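Local coordinates for protein glycoside Hydrolase (Bacteroides uniformis, PDB 5T99) that probably hydrolyses terminal galactose residues from agarose-derived oligosaccharides, as a family 2 glycoside hydrolase that binds the inhibitor galacto-isofagomine in its active-site pocket, at residues 307-319 with 545-559. Residues are numbered along the deposited sequence; the frame is centred on the assembly and turned at random.
Sequences IRFNGVCLHHDNG and PRFMGEFIWTGFDYL. With GIF (D-galacto-isofagomine), chain C; EDO (1,2-ethanediol), chain Q.
At P545 the carbonyl O lies in the plane of the R308 guanidinium and takes NH2 at 2.9 Å on a lone pair; F547 O meets NH1 of the same group more weakly. From M548 the backbones pair in parallel, strands 309-313 and 549-552 running 24° apart: F309 N bonds M548 O, E550 N returns to F309 O, and C313 N to I552 O. M548 lies alongside the F309 ring, its CB 3.6 Å from CE2. A CB on G549 would collide with F309 O. The F551 ring meets F309 obliquely and comes close to G311 CA, where any side chain would strike its CD1, while I552 and V312 run side by side on the other face. With CG anti to the backbone N (chi1 -168°), W553 brings its indole back beside C313, CE3 3.4 Å from C313 CB. One indole face carries C1 of galacto-isofagomine, the opposite face T554 CG2; the edge receives H315 NE2 3.3 Å from CH2, and NE1 donates in the indole plane to Y558 OH (2.9 Å). Replacing W553 by an alanine would probably strip the inhibitor ring of this platform and leave Y558 OH without its NE1 donor. The peptide before T554 is cis, and G555 N then reaches C313 O. Y558 takes the edge of H315 on its ring face, planes 64° apart; L559 N bonds D317 OD2 at 2.9 Å, while OD1 closes an Asx turn onto G319 N. The pairing joins the last barrel strand to the first, closing the TIM barrel: strand 490-495 flanks 549-552, strand 344-346 flanks 305-313, and helices 534-543 and 598-607 pack against E550.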
ATOM      1  N   ILE A 307      -6.017  19.539   8.494  1.00 25.70           N
ATOM      2  CA  ILE A 307      -6.046  18.503   7.471  1.00 24.84           C
ATOM      3  C   ILE A 307      -7.214  17.576   7.820  1.00 24.04           C
ATOM      4  O   ILE A 307      -7.517  17.381   8.996  1.00 23.04           O
ATOM      5  CB  ILE A 307      -4.690  17.738   7.387  1.00 25.13           C
ATOM      6  CG1 ILE A 307      -4.666  16.777   6.200  1.00 24.95           C
ATOM      7  CG2 ILE A 307      -4.370  16.956   8.661  1.00 25.16           C
ATOM      8  CD1 ILE A 307      -3.322  16.096   6.003  1.00 24.83           C
ATOM      9  N   ARG A 308      -7.879  17.040   6.801  1.00 24.06           N
ATOM     10  CA  ARG A 308      -8.897  16.006   6.984  1.00 24.57           C
ATOM     11  C   ARG A 308      -8.514  14.771   6.193  1.00 22.15           C
ATOM     12  O   ARG A 308      -8.011  14.878   5.081  1.00 22.36           O
ATOM     13  CB  ARG A 308     -10.272  16.506   6.547  1.00 27.37           C
ATOM     14  CG  ARG A 308     -10.649  17.813   7.223  1.00 30.67           C
ATOM     15  CD  ARG A 308     -12.122  18.167   7.102  1.00 32.87           C
ATOM     16  NE  ARG A 308     -12.554  19.014   8.223  1.00 36.04           N
ATOM     17  CZ  ARG A 308     -12.831  18.588   9.467  1.00 36.48           C
ATOM     18  NH1 ARG A 308     -12.718  17.295   9.804  1.00 36.34           N
ATOM     19  NH2 ARG A 308     -13.224  19.471  10.393  1.00 35.28           N
ATOM     20  N   PHE A 309      -8.773  13.599   6.761  1.00 20.10           N
ATOM     21  CA  PHE A 309      -8.424  12.341   6.120  1.00 18.90           C
ATOM     22  C   PHE A 309      -9.551  11.831   5.219  1.00 18.19           C
ATOM     23  O   PHE A 309     -10.566  11.316   5.688  1.00 18.46           O
ATOM     24  CB  PHE A 309      -8.048  11.273   7.159  1.00 18.67           C
ATOM     25  CG  PHE A 309      -7.044  11.734   8.175  1.00 18.19           C
ATOM     26  CD1 PHE A 309      -5.879  12.383   7.785  1.00 18.51           C
ATOM     27  CD2 PHE A 309      -7.252  11.497   9.523  1.00 18.26           C
ATOM     28  CE1 PHE A 309      -4.951  12.808   8.730  1.00 18.67           C
ATOM     29  CE2 PHE A 309      -6.330  11.908  10.472  1.00 18.75           C
ATOM     30  CZ  PHE A 309      -5.175  12.567  10.078  1.00 18.46           C
ATOM     31  N   ASN A 310      -9.360  12.017   3.918  1.00 17.54           N
ATOM     32  CA  ASN A 310     -10.047  11.249   2.883  1.00 16.94           C
ATOM     33  C   ASN A 310      -9.207  10.011   2.653  1.00 16.63           C
ATOM     34  O   ASN A 310      -8.414   9.956   1.711  1.00 16.43           O
ATOM     35  CB  ASN A 310     -10.122  12.040   1.583  1.00 16.87           C
ATOM     36  CG  ASN A 310     -10.938  13.293   1.714  1.00 17.18           C
ATOM     37  OD1 ASN A 310     -11.779  13.412   2.600  1.00 17.93           O
ATOM     38  ND2 ASN A 310     -10.690  14.245   0.831  1.00 17.63           N
ATOM     39  N   GLY A 311      -9.393   9.011   3.515  1.00 16.54           N
ATOM     40  CA  GLY A 311      -8.448   7.903   3.639  1.00 16.10           C
ATOM     41  C   GLY A 311      -8.942   6.578   3.120  1.00 15.62           C
ATOM     42  O   GLY A 311     -10.138   6.373   2.955  1.00 15.31           O
ATOM     43  N   VAL A 312      -7.999   5.672   2.887  1.00 15.53           N
ATOM     44  CA  VAL A 312      -8.305   4.302   2.511  1.00 15.90           C
ATOM     45  C   VAL A 312      -7.383   3.339   3.257  1.00 16.01           C
ATOM     46  O   VAL A 312      -6.220   3.666   3.546  1.00 15.92           O
ATOM     47  CB  VAL A 312      -8.205   4.065   0.983  1.00 15.58           C
ATOM     48  CG1 VAL A 312      -9.067   5.066   0.236  1.00 15.92           C
ATOM     49  CG2 VAL A 312      -6.773   4.146   0.490  1.00 15.74           C
ATOM     50  N   CYS A 313      -7.930   2.172   3.593  1.00 15.78           N
ATOM     51  CA  CYS A 313      -7.128   1.051   4.029  1.00 16.33           C
ATOM     52  C   CYS A 313      -6.737   0.300   2.788  1.00 16.52           C
ATOM     53  O   CYS A 313      -7.537   0.199   1.852  1.00 17.23           O
ATOM     54  CB  CYS A 313      -7.921   0.130   4.956  1.00 16.53           C
ATOM     55  SG  CYS A 313      -8.461   0.948   6.459  1.00 17.04           S
ATOM     56  N   LEU A 314      -5.524  -0.238   2.781  1.00 16.88           N
ATOM     57  CA  LEU A 314      -5.031  -1.068   1.683  1.00 17.20           C
ATOM     58  C   LEU A 314      -4.272  -2.244   2.259  1.00 17.22           C
ATOM     59  O   LEU A 314      -3.461  -2.062   3.185  1.00 17.30           O
ATOM     60  CB  LEU A 314      -4.078  -0.272   0.782  1.00 17.46           C
ATOM     61  CG  LEU A 314      -4.634   0.841  -0.104  1.00 17.61           C
ATOM     62  CD1 LEU A 314      -3.502   1.591  -0.788  1.00 17.72           C
ATOM     63  CD2 LEU A 314      -5.573   0.270  -1.143  1.00 17.74           C
ATOM     64  N   HIS A 315      -4.533  -3.443   1.726  1.00 16.99           N
ATOM     65  CA  HIS A 315      -3.675  -4.590   2.000  1.00 16.50           C
ATOM     66  C   HIS A 315      -2.509  -4.586   1.041  1.00 16.26           C
ATOM     67  O   HIS A 315      -2.554  -3.940   0.005  1.00 15.83           O
ATOM     68  CB  HIS A 315      -4.435  -5.920   1.970  1.00 16.56           C
ATOM     69  CG  HIS A 315      -5.079  -6.265   3.278  1.00 16.59           C
ATOM     70  ND1 HIS A 315      -4.355  -6.416   4.444  1.00 16.48           N
ATOM     71  CD2 HIS A 315      -6.378  -6.475   3.610  1.00 16.33           C
ATOM     72  CE1 HIS A 315      -5.181  -6.694   5.437  1.00 16.30           C
ATOM     73  NE2 HIS A 315      -6.413  -6.742   4.957  1.00 16.27           N
ATOM     74  N   HIS A 316      -1.459  -5.298   1.429  1.00 16.51           N
ATOM     75  CA  HIS A 316      -0.168  -5.201   0.770  1.00 17.05           C
ATOM     76  C   HIS A 316      -0.073  -5.869  -0.584  1.00 17.34           C
ATOM     77  O   HIS A 316       0.808  -5.508  -1.365  1.00 17.40           O
ATOM     78  CB  HIS A 316       0.957  -5.705   1.676  1.00 17.19           C
ATOM     79  CG  HIS A 316       0.959  -7.186   1.887  1.00 17.58           C
ATOM     80  ND1 HIS A 316       0.030  -7.830   2.681  1.00 18.04           N
ATOM     81  CD2 HIS A 316       1.794  -8.147   1.431  1.00 17.46           C
ATOM     82  CE1 HIS A 316       0.290  -9.124   2.698  1.00 17.76           C
ATOM     83  NE2 HIS A 316       1.355  -9.344   1.948  1.00 17.91           N
ATOM     84  N   ASP A 317      -0.953  -6.829  -0.889  1.00 17.89           N
ATOM     85  CA  ASP A 317      -0.913  -7.460  -2.219  1.00 17.96           C
ATOM     86  C   ASP A 317      -1.220  -6.448  -3.318  1.00 18.59           C
ATOM     87  O   ASP A 317      -1.791  -5.363  -3.062  1.00 19.15           O
ATOM     88  CB  ASP A 317      -1.823  -8.700  -2.312  1.00 17.71           C
ATOM     89  CG  ASP A 317      -3.307  -8.364  -2.429  1.00 17.84           C
ATOM     90  OD1 ASP A 317      -3.719  -7.788  -3.461  1.00 17.80           O
ATOM     91  OD2 ASP A 317      -4.076  -8.740  -1.510  1.00 17.62           O
ATOM     92  N   ASN A 318      -0.816  -6.800  -4.531  1.00 18.83           N
ATOM     93  CA  ASN A 318      -1.239  -6.080  -5.734  1.00 19.71           C
ATOM     94  C   ASN A 318      -1.928  -7.034  -6.727  1.00 19.88           C
ATOM     95  O   ASN A 318      -1.608  -7.039  -7.910  1.00 19.80           O
ATOM     96  CB  ASN A 318      -0.033  -5.372  -6.356  1.00 19.45           C
ATOM     97  CG  ASN A 318       0.293  -4.077  -5.658  1.00 19.55           C
ATOM     98  OD1 ASN A 318      -0.546  -3.182  -5.578  1.00 19.71           O
ATOM     99  ND2 ASN A 318       1.512  -3.964  -5.153  1.00 19.53           N
ATOM    100  N   GLY A 319      -2.868  -7.835  -6.216  1.00 20.30           N
ATOM    101  CA  GLY A 319      -3.739  -8.667  -7.036  1.00 20.74           C
ATOM    102  C   GLY A 319      -2.966  -9.640  -7.914  1.00 21.14           C
ATOM    103  O   GLY A 319      -2.182 -10.418  -7.384  1.00 21.40           O
ATOM    104  N   PRO A 545     -17.696  17.514  13.080  1.00 22.40           N
ATOM    105  CA  PRO A 545     -16.471  18.149  12.547  1.00 22.30           C
ATOM    106  C   PRO A 545     -15.160  17.876  13.311  1.00 22.19           C
ATOM    107  O   PRO A 545     -14.087  18.021  12.731  1.00 21.99           O
ATOM    108  CB  PRO A 545     -16.791  19.654  12.589  1.00 22.48           C
ATOM    109  CG  PRO A 545     -17.936  19.804  13.524  1.00 22.35           C
ATOM    110  CD  PRO A 545     -18.706  18.521  13.475  1.00 22.44           C
ATOM    111  N   ARG A 546     -15.248  17.505  14.589  1.00 21.77           N
ATOM    112  CA  ARG A 546     -14.065  17.137  15.371  1.00 20.79           C
ATOM    113  C   ARG A 546     -13.395  15.869  14.853  1.00 19.13           C
ATOM    114  O   ARG A 546     -12.185  15.716  15.002  1.00 19.01           O
ATOM    115  CB  ARG A 546     -14.404  16.994  16.870  1.00 20.86           C
ATOM    116  CG  ARG A 546     -14.795  18.313  17.561  1.00 21.06           C
ATOM    117  CD  ARG A 546     -15.003  18.179  19.072  1.00 21.15           C
ATOM    118  NE  ARG A 546     -13.877  17.480  19.706  1.00 21.84           N
ATOM    119  CZ  ARG A 546     -13.946  16.551  20.671  1.00 22.20           C
ATOM    120  NH1 ARG A 546     -15.098  16.160  21.213  1.00 22.67           N
ATOM    121  NH2 ARG A 546     -12.819  16.003  21.117  1.00 22.61           N
ATOM    122  N   PHE A 547     -14.174  14.957  14.273  1.00 17.96           N
ATOM    123  CA  PHE A 547     -13.606  13.748  13.680  1.00 16.99           C
ATOM    124  C   PHE A 547     -12.675  14.143  12.529  1.00 16.74           C
ATOM    125  O   PHE A 547     -13.046  14.924  11.658  1.00 15.86           O
ATOM    126  CB  PHE A 547     -14.689  12.743  13.238  1.00 16.62           C
ATOM    127  CG  PHE A 547     -15.088  11.776  14.323  1.00 16.45           C
ATOM    128  CD1 PHE A 547     -14.839  10.420  14.195  1.00 15.77           C
ATOM    129  CD2 PHE A 547     -15.687  12.238  15.504  1.00 16.73           C
ATOM    130  CE1 PHE A 547     -15.175   9.542  15.209  1.00 15.71           C
ATOM    131  CE2 PHE A 547     -16.028  11.354  16.528  1.00 16.01           C
ATOM    132  CZ  PHE A 547     -15.771  10.006  16.374  1.00 15.72           C
ATOM    133  N   MET A 548     -11.453  13.608  12.565  1.00 16.85           N
ATOM    134  CA  MET A 548     -10.375  14.042  11.678  1.00 16.42           C
ATOM    135  C   MET A 548     -10.555  13.526  10.266  1.00 16.80           C
ATOM    136  O   MET A 548      -9.939  14.067   9.330  1.00 17.24           O
ATOM    137  CB  MET A 548      -9.021  13.568  12.202  1.00 16.15           C
ATOM    138  CG  MET A 548      -8.658  14.120  13.575  1.00 15.77           C
ATOM    139  SD  MET A 548      -7.197  13.321  14.242  1.00 15.24           S
ATOM    140  CE  MET A 548      -7.181  14.005  15.895  1.00 15.02           C
ATOM    141  N   GLY A 549     -11.361  12.471  10.122  1.00 16.50           N
ATOM    142  CA  GLY A 549     -11.693  11.891   8.820  1.00 16.72           C
ATOM    143  C   GLY A 549     -12.013  10.406   8.910  1.00 16.62           C
ATOM    144  O   GLY A 549     -12.330   9.892   9.987  1.00 15.80           O
ATOM    145  N   GLU A 550     -11.894   9.726   7.772  1.00 16.77           N
ATOM    146  CA  GLU A 550     -12.198   8.314   7.663  1.00 16.97           C
ATOM    147  C   GLU A 550     -11.152   7.556   6.862  1.00 17.06           C
ATOM    148  O   GLU A 550     -10.421   8.132   6.064  1.00 17.38           O
ATOM    149  CB  GLU A 550     -13.564   8.121   7.014  1.00 17.50           C
ATOM    150  CG  GLU A 550     -13.697   8.628   5.580  1.00 17.93           C
ATOM    151  CD  GLU A 550     -15.030   8.240   4.958  1.00 18.26           C
ATOM    152  OE1 GLU A 550     -15.394   7.043   5.035  1.00 18.00           O
ATOM    153  OE2 GLU A 550     -15.713   9.130   4.402  1.00 18.06           O
ATOM    154  N   PHE A 551     -11.104   6.247   7.076  1.00 17.08           N
ATOM    155  CA  PHE A 551     -10.254   5.366   6.310  1.00 17.05           C
ATOM    156  C   PHE A 551     -11.115   4.182   5.864  1.00 17.37           C
ATOM    157  O   PHE A 551     -11.480   3.335   6.680  1.00 17.14           O
ATOM    158  CB  PHE A 551      -9.058   4.944   7.163  1.00 17.47           C
ATOM    159  CG  PHE A 551      -8.036   6.048   7.374  1.00 17.23           C
ATOM    160  CD1 PHE A 551      -6.938   6.169   6.529  1.00 17.16           C
ATOM    161  CD2 PHE A 551      -8.182   6.972   8.411  1.00 16.94           C
ATOM    162  CE1 PHE A 551      -6.000   7.179   6.719  1.00 17.28           C
ATOM    163  CE2 PHE A 551      -7.256   7.987   8.596  1.00 16.94           C
ATOM    164  CZ  PHE A 551      -6.165   8.097   7.749  1.00 16.95           C
ATOM    165  N   ILE A 552     -11.460   4.131   4.573  1.00 17.06           N
ATOM    166  CA  ILE A 552     -12.511   3.218   4.113  1.00 16.64           C
ATOM    167  C   ILE A 552     -11.963   1.822   4.009  1.00 16.49           C
ATOM    168  O   ILE A 552     -10.777   1.663   3.789  1.00 16.58           O
ATOM    169  CB  ILE A 552     -13.146   3.657   2.767  1.00 16.61           C
ATOM    170  CG1 ILE A 552     -12.244   3.296   1.571  1.00 16.48           C
ATOM    171  CG2 ILE A 552     -13.531   5.137   2.821  1.00 16.37           C
ATOM    172  CD1 ILE A 552     -12.762   3.766   0.236  1.00 16.53           C
ATOM    173  N   TRP A 553     -12.830   0.823   4.184  1.00 17.17           N
ATOM    174  CA  TRP A 553     -12.477  -0.583   3.958  1.00 17.60           C
ATOM    175  C   TRP A 553     -13.104  -1.077   2.633  1.00 17.96           C
ATOM    176  O   TRP A 553     -14.259  -1.483   2.642  1.00 18.03           O
ATOM    177  CB  TRP A 553     -12.963  -1.463   5.131  1.00 17.58           C
ATOM    178  CG  TRP A 553     -12.343  -2.810   5.028  1.00 17.94           C
ATOM    179  CD1 TRP A 553     -12.872  -3.929   4.450  1.00 17.80           C
ATOM    180  CD2 TRP A 553     -11.012  -3.144   5.414  1.00 17.84           C
ATOM    181  NE1 TRP A 553     -11.949  -4.954   4.475  1.00 17.72           N
ATOM    182  CE2 TRP A 553     -10.797  -4.492   5.059  1.00 17.87           C
ATOM    183  CE3 TRP A 553      -9.974  -2.427   6.026  1.00 17.69           C
ATOM    184  CZ2 TRP A 553      -9.583  -5.142   5.310  1.00 17.86           C
ATOM    185  CZ3 TRP A 553      -8.787  -3.061   6.275  1.00 17.76           C
ATOM    186  CH2 TRP A 553      -8.591  -4.410   5.923  1.00 17.83           C
ATOM    187  N   THR A 554     -12.423  -1.061   1.484  1.00 18.07           N
ATOM    188  CA  THR A 554     -11.038  -0.680   1.254  1.00 18.42           C
ATOM    189  C   THR A 554     -10.956   0.123  -0.035  1.00 18.98           C
ATOM    190  O   THR A 554     -11.921   0.186  -0.800  1.00 20.24           O
ATOM    191  CB  THR A 554     -10.162  -1.927   1.048  1.00 18.55           C
ATOM    192  OG1 THR A 554     -10.713  -2.740   0.003  1.00 18.72           O
ATOM    193  CG2 THR A 554     -10.107  -2.745   2.303  1.00 18.81           C
ATOM    194  N   GLY A 555      -9.789   0.706  -0.295  1.00 18.84           N
ATOM    195  CA  GLY A 555      -9.545   1.451  -1.530  1.00 18.46           C
ATOM    196  C   GLY A 555      -9.472   0.570  -2.764  1.00 18.24           C
ATOM    197  O   GLY A 555     -10.067   0.881  -3.791  1.00 17.08           O
ATOM    198  N   PHE A 556      -8.727  -0.526  -2.643  1.00 18.54           N
ATOM    199  CA  PHE A 556      -8.593  -1.559  -3.681  1.00 19.17           C
ATOM    200  C   PHE A 556      -9.112  -2.853  -3.083  1.00 19.95           C
ATOM    201  O   PHE A 556      -8.971  -3.080  -1.868  1.00 20.62           O
ATOM    202  CB  PHE A 556      -7.113  -1.784  -4.066  1.00 18.92           C
ATOM    203  CG  PHE A 556      -6.673  -1.084  -5.332  1.00 18.61           C
ATOM    204  CD1 PHE A 556      -6.064  -1.806  -6.366  1.00 18.80           C
ATOM    205  CD2 PHE A 556      -6.830   0.292  -5.490  1.00 18.73           C
ATOM    206  CE1 PHE A 556      -5.624  -1.167  -7.525  1.00 18.67           C
ATOM    207  CE2 PHE A 556      -6.395   0.933  -6.657  1.00 18.68           C
ATOM    208  CZ  PHE A 556      -5.794   0.201  -7.670  1.00 18.57           C
ATOM    209  N   ASP A 557      -9.674  -3.723  -3.924  1.00 19.76           N
ATOM    210  CA  ASP A 557      -9.898  -5.101  -3.493  1.00 19.67           C
ATOM    211  C   ASP A 557      -8.545  -5.754  -3.233  1.00 19.67           C
ATOM    212  O   ASP A 557      -7.501  -5.321  -3.755  1.00 19.71           O
ATOM    213  CB  ASP A 557     -10.697  -5.929  -4.521  1.00 19.07           C
ATOM    214  CG  ASP A 557     -12.188  -5.684  -4.448  1.00 18.71           C
ATOM    215  OD1 ASP A 557     -12.729  -5.569  -3.325  1.00 17.74           O
ATOM    216  OD2 ASP A 557     -12.833  -5.630  -5.522  1.00 18.70           O
ATOM    217  N   TYR A 558      -8.589  -6.805  -2.425  1.00 20.25           N
ATOM    218  CA  TYR A 558      -7.399  -7.551  -2.005  1.00 20.74           C
ATOM    219  C   TYR A 558      -7.719  -9.041  -1.981  1.00 21.47           C
ATOM    220  O   TYR A 558      -8.874  -9.430  -1.936  1.00 20.80           O
ATOM    221  CB  TYR A 558      -6.955  -7.085  -0.608  1.00 19.70           C
ATOM    222  CG  TYR A 558      -8.046  -7.194   0.434  1.00 19.47           C
ATOM    223  CD1 TYR A 558      -8.202  -8.353   1.197  1.00 19.66           C
ATOM    224  CD2 TYR A 558      -8.934  -6.152   0.649  1.00 19.23           C
ATOM    225  CE1 TYR A 558      -9.199  -8.457   2.154  1.00 19.32           C
ATOM    226  CE2 TYR A 558      -9.940  -6.255   1.600  1.00 19.49           C
ATOM    227  CZ  TYR A 558     -10.064  -7.404   2.352  1.00 19.24           C
ATOM    228  OH  TYR A 558     -11.065  -7.500   3.290  1.00 20.23           O
ATOM    229  N   LEU A 559      -6.675  -9.853  -1.984  1.00 23.93           N
ATOM    230  CA  LEU A 559      -6.794 -11.303  -1.956  1.00 26.16           C
ATOM    231  C   LEU A 559      -7.096 -11.786  -0.544  1.00 29.24           C
ATOM    232  O   LEU A 559      -6.568 -11.240   0.419  1.00 28.02           O
ATOM    233  CB  LEU A 559      -5.498 -11.931  -2.471  1.00 25.68           C
ATOM    234  CG  LEU A 559      -5.213 -11.741  -3.968  1.00 25.55           C
ATOM    235  CD1 LEU A 559      -3.738 -11.938  -4.270  1.00 25.89           C
ATOM    236  CD2 LEU A 559      -6.044 -12.699  -4.811  1.00 25.16           C
TER
HETATM  237  C   GIF C 901     -10.921  -5.571   9.911  1.00 18.07           C
HETATM  238  N   GIF C 901     -12.266  -5.030  10.041  1.00 18.35           N
HETATM  239  O   GIF C 901     -15.336  -5.924   7.014  1.00 18.41           O
HETATM  240  C1  GIF C 901     -10.598  -5.816   8.450  1.00 17.93           C
HETATM  241  O1  GIF C 901     -11.776  -7.906   8.313  1.00 18.58           O
HETATM  242  C2  GIF C 901     -11.709  -6.596   7.752  1.00 18.30           C
HETATM  243  O2  GIF C 901      -9.376  -6.544   8.357  1.00 16.65           O
HETATM  244  C3  GIF C 901     -13.060  -5.904   7.897  1.00 18.41           C
HETATM  245  C4  GIF C 901     -13.385  -5.668   9.369  1.00 18.45           C
HETATM  246  C5  GIF C 901     -14.168  -6.727   7.236  1.00 18.53           C
HETATM  247  C1  EDO Q 915       0.568  -1.186   1.577  1.00 24.79           C
HETATM  248  O1  EDO Q 915       0.928  -2.439   2.148  1.00 24.71           O
HETATM  249  C2  EDO Q 915      -0.795  -0.746   2.092  1.00 25.01           C
HETATM  250  O2  EDO Q 915      -0.893  -0.922   3.511  1.00 24.78           O
HETATM  251  O   HOH W   1      -6.198  -3.372  -0.633  1.00 14.79           O
HETATM  252  O   HOH W   2      -4.762  -5.465  -3.978  1.00 17.22           O